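Local coordinates for protein hypoxanthine-guanine-xanthine phosphoribosyltransferase (PDB 1HGX) that salvages purine bases for a parasite unable to make purine nucleotides de novo, transferring the phosphoribosyl group of 5-phospho-alpha-D-ribose 1-diphosphate to guanine, hypoxanthine or xanthine, at residues F51-T54 with D55-H59; L109-Y112 with Q113-N116. All blocks are in the same frame, centred on the assembly; numbering follows the deposited sequence.

Contact 1 of 2, residues F51-T54 with D55-H59; sequences FFYT and DLLKH
Phe-52 lays one face of its ring against Leu-56 one helical turn later, with CD1 of Leu-56 4.1 Å from the centroid of the Phe-52 ring, a CH-pi contact offset toward the rim on the CZ side. Tyr-53 repeats the pattern with Leu-57. Here CD1 of Leu-57 stands over the ring, 12° off its normal, while the other branch, CD2, comes to 3.5 Å from CE2 of Tyr-53. Both aromatic side chains start with CG trans to their own backbone nitrogen (chi1 173° for Phe-52, -177° for Tyr-53), which lets each leucine reach its ring face from the following turn. These pairs lie on helix 50-57, the crossover helix of the beta-alpha-beta unit between strands 41-45 and 65-72. Flat rings and branched aliphatic chains suit this buried side: Phe-52 and Tyr-53 both meet Val-101 of strand 97-102, and the Tyr-53 hydroxyl, which would otherwise be a polar group in the core, is hydrogen-bonded to Met-42 O.

Asp-55 on the helix and Lys-58 and His-59 in the turn that follows form a more polar patch. Lys-58 lies extended, and its NZ forms a salt bridge with OD1 of Asp-55 at 3.4 Å, weak as a hydrogen bond; this same carboxylate oxygen pairs with Lys-58 of the second subunit. The other oxygen, OD2, is held by Tyr-160 and Gln-21. ND1 of His-59 donates to Asp-55 O over 2.7 Å with the acceptor practically in the imidazole plane, which fixes the ring's rotation and implies a proton on ND1. Thr-54 OG1 is hydrogen-bonded to Val-50 O and to Thr-54 OG1 of the second subunit. Aromatic rings and leucines thus seat the helix on the sheet, whereas its carboxylate and ammonium groups, shared between subunits, would be expected largely to offset one another at the dimer interface.

Contact 2 of 2, residues L109-Y112 with Q113-N116; sequences LTMY and QLLN. With 5GP (guanosine-5'-monophosphate), chain C.
Asn-116 points its amide nitrogen at the face of the Tyr-112 ring, ND2 lying 3.2 Å from CE2 of Tyr-112, with the amide plane turned 80° from the ring plane. A water sits over the same ring toward its rim and bridges the pair, donating to Tyr-112 O and, more weakly, to Asn-116 OD1. The phosphoribosyltransferase fold begins helix 109-119 just after the loop that holds the nucleotide's 5'-phosphate, so the first turn belongs to the GMP site. Tyrosine and asparagine suit the outer side, where polar groups can use water; the Tyr-112 ring also meets that of Tyr-141.

Leu-109 presses CD1 against the amide of Gln-113, 3.7 Å from its NE2, and that nitrogen has a weak hydrogen bond to Ser-73. On the inner side Met-111 bends at chi2 and chi3, bringing SD to 4.1 Å from CG of Leu-115 and CE near CD1 of Leu-114. A flexible thioether suits this place, since it can fit between the two leucines and Val-100 and Val-128 of the sheet.

Thr-110 turns OG1 toward its own backbone nitrogen (chi1 -53°), and both atoms donate to one phosphate oxygen: O2P of GMP lies 2.7 Å from Thr-110 OG1 and 2.8 Å from Thr-110 N.

In the fold
Both contacts are single-helix, turn-to-turn associations within one phosphoribosyltransferase domain, on opposite sides of the chain's centre, with their own centres about 23 Å apart. Contact 1 is largely buried, enclosed by the sheet, helix 17-35 and the second subunit; contact 2 is buried on its sheet side but more exposed on its outer side, most of all at Tyr-112, and no other protein chain touches it. The two helices share strand 97-102 as a support, meeting Val-101 from one and Val-100 from the other. Their polar groups differ accordingly: ion pairs link subunits in contact 1, whereas a water and the nucleotide's phosphate engage those of contact 2.

Contact 1 of 2, residues F51-T54 with D55-H59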
ATOM      1  N   PHE A  51      -3.718  -3.652  -1.819  1.00 11.65           N
ATOM      2  CA  PHE A  51      -4.858  -3.017  -2.473  1.00 11.91           C
ATOM      3  C   PHE A  51      -6.013  -2.979  -1.495  1.00 11.28           C
ATOM      4  O   PHE A  51      -6.590  -1.931  -1.250  1.00 13.16           O
ATOM      5  CB  PHE A  51      -5.263  -3.786  -3.732  1.00 15.63           C
ATOM      6  CG  PHE A  51      -4.311  -3.607  -4.880  1.00 21.61           C
ATOM      7  CD1 PHE A  51      -2.966  -3.924  -4.746  1.00 24.34           C
ATOM      8  CD2 PHE A  51      -4.759  -3.115  -6.095  1.00 28.41           C
ATOM      9  CE1 PHE A  51      -2.072  -3.749  -5.808  1.00 27.79           C
ATOM     10  CE2 PHE A  51      -3.871  -2.938  -7.165  1.00 32.79           C
ATOM     11  CZ  PHE A  51      -2.525  -3.257  -7.014  1.00 28.80           C
ATOM     12  N   PHE A  52      -6.325  -4.143  -0.937  1.00 10.08           N
ATOM     13  CA  PHE A  52      -7.382  -4.324   0.047  1.00  8.88           C
ATOM     14  C   PHE A  52      -7.143  -3.401   1.239  1.00 10.64           C
ATOM     15  O   PHE A  52      -8.068  -2.738   1.716  1.00 12.64           O
ATOM     16  CB  PHE A  52      -7.359  -5.785   0.508  1.00  5.98           C
ATOM     17  CG  PHE A  52      -8.289  -6.101   1.644  1.00  8.60           C
ATOM     18  CD1 PHE A  52      -9.611  -5.660   1.635  1.00 11.95           C
ATOM     19  CD2 PHE A  52      -7.855  -6.902   2.702  1.00 10.25           C
ATOM     20  CE1 PHE A  52     -10.498  -6.029   2.653  1.00 12.80           C
ATOM     21  CE2 PHE A  52      -8.734  -7.282   3.732  1.00  9.46           C
ATOM     22  CZ  PHE A  52     -10.055  -6.843   3.708  1.00 14.29           C
ATOM     23  N   TYR A  53      -5.892  -3.353   1.692  1.00 10.49           N
ATOM     24  CA  TYR A  53      -5.475  -2.544   2.842  1.00  9.47           C
ATOM     25  C   TYR A  53      -5.721  -1.051   2.638  1.00 10.46           C
ATOM     26  O   TYR A  53      -6.364  -0.402   3.474  1.00 11.74           O
ATOM     27  CB  TYR A  53      -3.993  -2.788   3.139  1.00  8.52           C
ATOM     28  CG  TYR A  53      -3.441  -2.061   4.354  1.00 12.06           C
ATOM     29  CD1 TYR A  53      -3.658  -2.550   5.642  1.00 10.37           C
ATOM     30  CD2 TYR A  53      -2.634  -0.927   4.209  1.00 12.45           C
ATOM     31  CE1 TYR A  53      -3.077  -1.937   6.760  1.00  9.95           C
ATOM     32  CE2 TYR A  53      -2.048  -0.308   5.322  1.00 14.81           C
ATOM     33  CZ  TYR A  53      -2.273  -0.821   6.590  1.00 12.66           C
ATOM     34  OH  TYR A  53      -1.681  -0.222   7.687  1.00 13.44           O
ATOM     35  N   THR A  54      -5.209  -0.494   1.545  1.00  8.78           N
ATOM     36  CA  THR A  54      -5.409   0.926   1.297  1.00  9.99           C
ATOM     37  C   THR A  54      -6.884   1.269   1.083  1.00 10.37           C
ATOM     38  O   THR A  54      -7.336   2.337   1.500  1.00 10.62           O
ATOM     39  CB  THR A  54      -4.573   1.419   0.111  1.00 13.87           C
ATOM     40  OG1 THR A  54      -4.950   0.698  -1.062  1.00 22.74           O
ATOM     41  CG2 THR A  54      -3.086   1.207   0.388  1.00 12.08           C
ATOM     42  N   ASP A  55      -7.638   0.375   0.445  1.00 10.39           N
ATOM     43  CA  ASP A  55      -9.064   0.633   0.223  1.00 13.77           C
ATOM     44  C   ASP A  55      -9.825   0.686   1.539  1.00 13.89           C
ATOM     45  O   ASP A  55     -10.731   1.511   1.706  1.00 14.90           O
ATOM     46  CB  ASP A  55      -9.682  -0.401  -0.719  1.00 15.83           C
ATOM     47  CG  ASP A  55      -9.468  -0.050  -2.190  1.00 20.48           C
ATOM     48  OD1 ASP A  55      -9.046   1.089  -2.490  1.00 22.90           O
ATOM     49  OD2 ASP A  55      -9.721  -0.911  -3.056  1.00 24.18           O
ATOM     50  N   LEU A  56      -9.433  -0.168   2.481  1.00 14.03           N
ATOM     51  CA  LEU A  56     -10.044  -0.204   3.802  1.00 15.20           C
ATOM     52  C   LEU A  56      -9.733   1.091   4.541  1.00 16.68           C
ATOM     53  O   LEU A  56     -10.633   1.712   5.123  1.00 17.65           O
ATOM     54  CB  LEU A  56      -9.492  -1.360   4.642  1.00 18.55           C
ATOM     55  CG  LEU A  56     -10.124  -2.750   4.606  1.00 26.26           C
ATOM     56  CD1 LEU A  56      -9.336  -3.623   5.571  1.00 25.93           C
ATOM     57  CD2 LEU A  56     -11.603  -2.717   5.016  1.00 22.99           C
ATOM     58  N   LEU A  57      -8.454   1.469   4.546  1.00 14.29           N
ATOM     59  CA  LEU A  57      -8.004   2.679   5.231  1.00 15.69           C
ATOM     60  C   LEU A  57      -8.689   3.948   4.729  1.00 17.58           C
ATOM     61  O   LEU A  57      -8.816   4.918   5.471  1.00 18.50           O
ATOM     62  CB  LEU A  57      -6.484   2.819   5.150  1.00 13.74           C
ATOM     63  CG  LEU A  57      -5.667   2.308   6.345  1.00 17.21           C
ATOM     64  CD1 LEU A  57      -6.073   0.906   6.760  1.00 17.63           C
ATOM     65  CD2 LEU A  57      -4.191   2.368   6.001  1.00 16.40           C
ATOM     66  N   LYS A  58      -9.144   3.939   3.480  1.00 15.44           N
ATOM     67  CA  LYS A  58      -9.839   5.095   2.923  1.00 17.22           C
ATOM     68  C   LYS A  58     -11.220   5.248   3.557  1.00 18.16           C
ATOM     69  O   LYS A  58     -11.882   6.271   3.388  1.00 19.04           O
ATOM     70  CB  LYS A  58      -9.980   4.967   1.408  1.00 14.31           C
ATOM     71  CG  LYS A  58      -8.690   5.158   0.670  1.00 17.55           C
ATOM     72  CD  LYS A  58      -8.860   4.780  -0.772  1.00 20.96           C
ATOM     73  CE  LYS A  58      -7.544   4.871  -1.509  1.00 23.04           C
ATOM     74  NZ  LYS A  58      -7.671   4.231  -2.841  1.00 30.96           N
ATOM     75  N   HIS A  59     -11.656   4.219   4.273  1.00 16.51           N
ATOM     76  CA  HIS A  59     -12.951   4.230   4.932  1.00 17.06           C
ATOM     77  C   HIS A  59     -12.849   4.278   6.438  1.00 17.36           C
ATOM     78  O   HIS A  59     -13.864   4.215   7.117  1.00 21.98           O
ATOM     79  CB  HIS A  59     -13.753   2.993   4.534  1.00 19.66           C
ATOM     80  CG  HIS A  59     -14.085   2.939   3.080  1.00 23.03           C
ATOM     81  ND1 HIS A  59     -13.212   2.451   2.135  1.00 25.89           N
ATOM     82  CD2 HIS A  59     -15.177   3.362   2.401  1.00 28.24           C
ATOM     83  CE1 HIS A  59     -13.745   2.575   0.936  1.00 29.64           C
ATOM     84  NE2 HIS A  59     -14.939   3.124   1.067  1.00 30.52           N
TER

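Contact 2 of 2, residues L109-Y112 with Q113-N116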
ATOM      1  N   LEU A 109      -1.026 -22.117   7.185  1.00 15.69           N
ATOM      2  CA  LEU A 109       0.342 -22.158   7.706  1.00 15.11           C
ATOM      3  C   LEU A 109       0.966 -20.778   7.939  1.00 14.61           C
ATOM      4  O   LEU A 109       1.477 -20.501   9.026  1.00 14.46           O
ATOM      5  CB  LEU A 109       1.242 -22.983   6.787  1.00 16.75           C
ATOM      6  CG  LEU A 109       2.739 -23.024   7.123  1.00 19.38           C
ATOM      7  CD1 LEU A 109       2.977 -23.699   8.457  1.00 17.73           C
ATOM      8  CD2 LEU A 109       3.485 -23.748   6.026  1.00 21.25           C
ATOM      9  N   THR A 110       0.951 -19.930   6.915  1.00 14.87           N
ATOM     10  CA  THR A 110       1.524 -18.593   7.022  1.00 15.24           C
ATOM     11  C   THR A 110       0.953 -17.782   8.191  1.00 14.83           C
ATOM     12  O   THR A 110       1.702 -17.295   9.041  1.00 13.50           O
ATOM     13  CB  THR A 110       1.356 -17.799   5.709  1.00 16.02           C
ATOM     14  OG1 THR A 110       1.882 -18.563   4.616  1.00 19.44           O
ATOM     15  CG2 THR A 110       2.127 -16.489   5.787  1.00 20.10           C
ATOM     16  N   MET A 111      -0.370 -17.671   8.252  1.00 14.91           N
ATOM     17  CA  MET A 111      -1.020 -16.919   9.316  1.00 13.04           C
ATOM     18  C   MET A 111      -0.818 -17.557  10.689  1.00 14.71           C
ATOM     19  O   MET A 111      -0.649 -16.853  11.686  1.00 14.32           O
ATOM     20  CB  MET A 111      -2.513 -16.750   9.010  1.00 15.97           C
ATOM     21  CG  MET A 111      -3.223 -15.713   9.869  1.00 20.49           C
ATOM     22  SD  MET A 111      -2.392 -14.093   9.897  1.00 24.89           S
ATOM     23  CE  MET A 111      -2.176 -13.763   8.180  1.00 12.23           C
ATOM     24  N   TYR A 112      -0.821 -18.884  10.750  1.00 13.90           N
ATOM     25  CA  TYR A 112      -0.623 -19.571  12.026  1.00 15.15           C
ATOM     26  C   TYR A 112       0.748 -19.204  12.612  1.00 13.30           C
ATOM     27  O   TYR A 112       0.878 -18.938  13.801  1.00 13.14           O
ATOM     28  CB  TYR A 112      -0.753 -21.090  11.844  1.00 16.72           C
ATOM     29  CG  TYR A 112      -0.408 -21.894  13.074  1.00 16.68           C
ATOM     30  CD1 TYR A 112      -1.356 -22.132  14.061  1.00 23.28           C
ATOM     31  CD2 TYR A 112       0.868 -22.410  13.252  1.00 18.01           C
ATOM     32  CE1 TYR A 112      -1.039 -22.862  15.206  1.00 25.06           C
ATOM     33  CE2 TYR A 112       1.199 -23.140  14.388  1.00 25.26           C
ATOM     34  CZ  TYR A 112       0.237 -23.363  15.363  1.00 28.20           C
ATOM     35  OH  TYR A 112       0.546 -24.085  16.499  1.00 35.28           O
ATOM     36  N   GLN A 113       1.766 -19.180  11.761  1.00 15.10           N
ATOM     37  CA  GLN A 113       3.115 -18.843  12.202  1.00 15.05           C
ATOM     38  C   GLN A 113       3.248 -17.355  12.523  1.00 15.41           C
ATOM     39  O   GLN A 113       3.899 -16.976  13.501  1.00 14.41           O
ATOM     40  CB  GLN A 113       4.129 -19.256  11.142  1.00 15.93           C
ATOM     41  CG  GLN A 113       4.072 -20.740  10.843  1.00 18.92           C
ATOM     42  CD  GLN A 113       5.261 -21.216  10.061  1.00 26.77           C
ATOM     43  OE1 GLN A 113       6.145 -21.876  10.604  1.00 28.87           O
ATOM     44  NE2 GLN A 113       5.298 -20.887   8.780  1.00 26.47           N
ATOM     45  N   LEU A 114       2.593 -16.518  11.724  1.00 13.72           N
ATOM     46  CA  LEU A 114       2.627 -15.080  11.924  1.00 15.24           C
ATOM     47  C   LEU A 114       1.962 -14.736  13.259  1.00 13.74           C
ATOM     48  O   LEU A 114       2.498 -13.955  14.047  1.00 16.37           O
ATOM     49  CB  LEU A 114       1.903 -14.365  10.779  1.00 15.06           C
ATOM     50  CG  LEU A 114       2.506 -13.070  10.223  1.00 20.71           C
ATOM     51  CD1 LEU A 114       1.393 -12.201   9.675  1.00 17.67           C
ATOM     52  CD2 LEU A 114       3.281 -12.307  11.270  1.00 16.80           C
ATOM     53  N   LEU A 115       0.812 -15.342  13.530  1.00 13.76           N
ATOM     54  CA  LEU A 115       0.105 -15.085  14.781  1.00 14.05           C
ATOM     55  C   LEU A 115       0.916 -15.511  16.010  1.00 15.37           C
ATOM     56  O   LEU A 115       0.930 -14.803  17.023  1.00 13.85           O
ATOM     57  CB  LEU A 115      -1.271 -15.757  14.786  1.00 14.12           C
ATOM     58  CG  LEU A 115      -2.334 -15.143  13.868  1.00 10.03           C
ATOM     59  CD1 LEU A 115      -3.645 -15.880  14.053  1.00 12.12           C
ATOM     60  CD2 LEU A 115      -2.518 -13.665  14.201  1.00 15.30           C
ATOM     61  N   ASN A 116       1.595 -16.656  15.922  1.00 13.23           N
ATOM     62  CA  ASN A 116       2.409 -17.136  17.036  1.00 15.25           C
ATOM     63  C   ASN A 116       3.538 -16.143  17.277  1.00 13.68           C
ATOM     64  O   ASN A 116       3.856 -15.831  18.420  1.00 17.49           O
ATOM     65  CB  ASN A 116       3.000 -18.525  16.758  1.00 18.93           C
ATOM     66  CG  ASN A 116       1.986 -19.649  16.922  1.00 27.40           C
ATOM     67  OD1 ASN A 116       1.037 -19.547  17.706  1.00 32.92           O
ATOM     68  ND2 ASN A 116       2.212 -20.750  16.216  1.00 31.16           N
TER
HETATM   69  P   5GP C 600      -1.122 -20.662   3.393  1.00 13.99           P
HETATM   70  O1P 5GP C 600      -2.392 -20.248   4.028  1.00 15.37           O
HETATM   71  O2P 5GP C 600       0.031 -20.510   4.282  1.00 16.67           O
HETATM   72  O3P 5GP C 600      -1.251 -21.990   2.765  1.00 16.13           O
HETATM   73  O5' 5GP C 600      -0.975 -19.758   2.131  1.00 15.36           O
HETATM   74  C5' 5GP C 600      -1.330 -18.385   2.051  1.00 16.91           C
HETATM   75  C4' 5GP C 600      -0.280 -17.691   1.280  1.00 22.03           C
HETATM   76  O4' 5GP C 600      -0.212 -18.109  -0.094  1.00 22.33           O
HETATM   77  C3' 5GP C 600      -0.502 -16.210   1.262  1.00 25.87           C
HETATM   78  O3' 5GP C 600       0.793 -15.646   1.086  1.00 32.08           O
HETATM   79  C2' 5GP C 600      -1.267 -16.077   0.004  1.00 25.01           C
HETATM   80  O2' 5GP C 600      -1.135 -14.759  -0.505  1.00 29.54           O
HETATM   81  C1' 5GP C 600      -0.681 -17.095  -0.976  1.00 22.31           C
HETATM   82  N9  5GP C 600      -1.781 -17.677  -1.839  1.00 21.65           N
HETATM   83  C8  5GP C 600      -2.667 -18.679  -1.473  1.00 21.07           C
HETATM   84  N7  5GP C 600      -3.566 -18.961  -2.382  1.00 19.13           N
HETATM   85  C5  5GP C 600      -3.297 -18.085  -3.436  1.00 18.56           C
HETATM   86  C6  5GP C 600      -4.038 -17.862  -4.640  1.00 18.25           C
HETATM   87  O6  5GP C 600      -4.983 -18.522  -5.072  1.00 16.34           O
HETATM   88  N1  5GP C 600      -3.583 -16.762  -5.354  1.00 19.65           N
HETATM   89  C2  5GP C 600      -2.514 -15.960  -4.967  1.00 21.74           C
HETATM   90  N2  5GP C 600      -2.127 -15.014  -5.825  1.00 19.06           N
HETATM   91  N3  5GP C 600      -1.783 -16.184  -3.847  1.00 21.32           N
HETATM   92  C4  5GP C 600      -2.245 -17.247  -3.101  1.00 21.23           C
HETATM   93  O   HOH W   1      -0.899 -19.662  15.788  1.00 35.65           O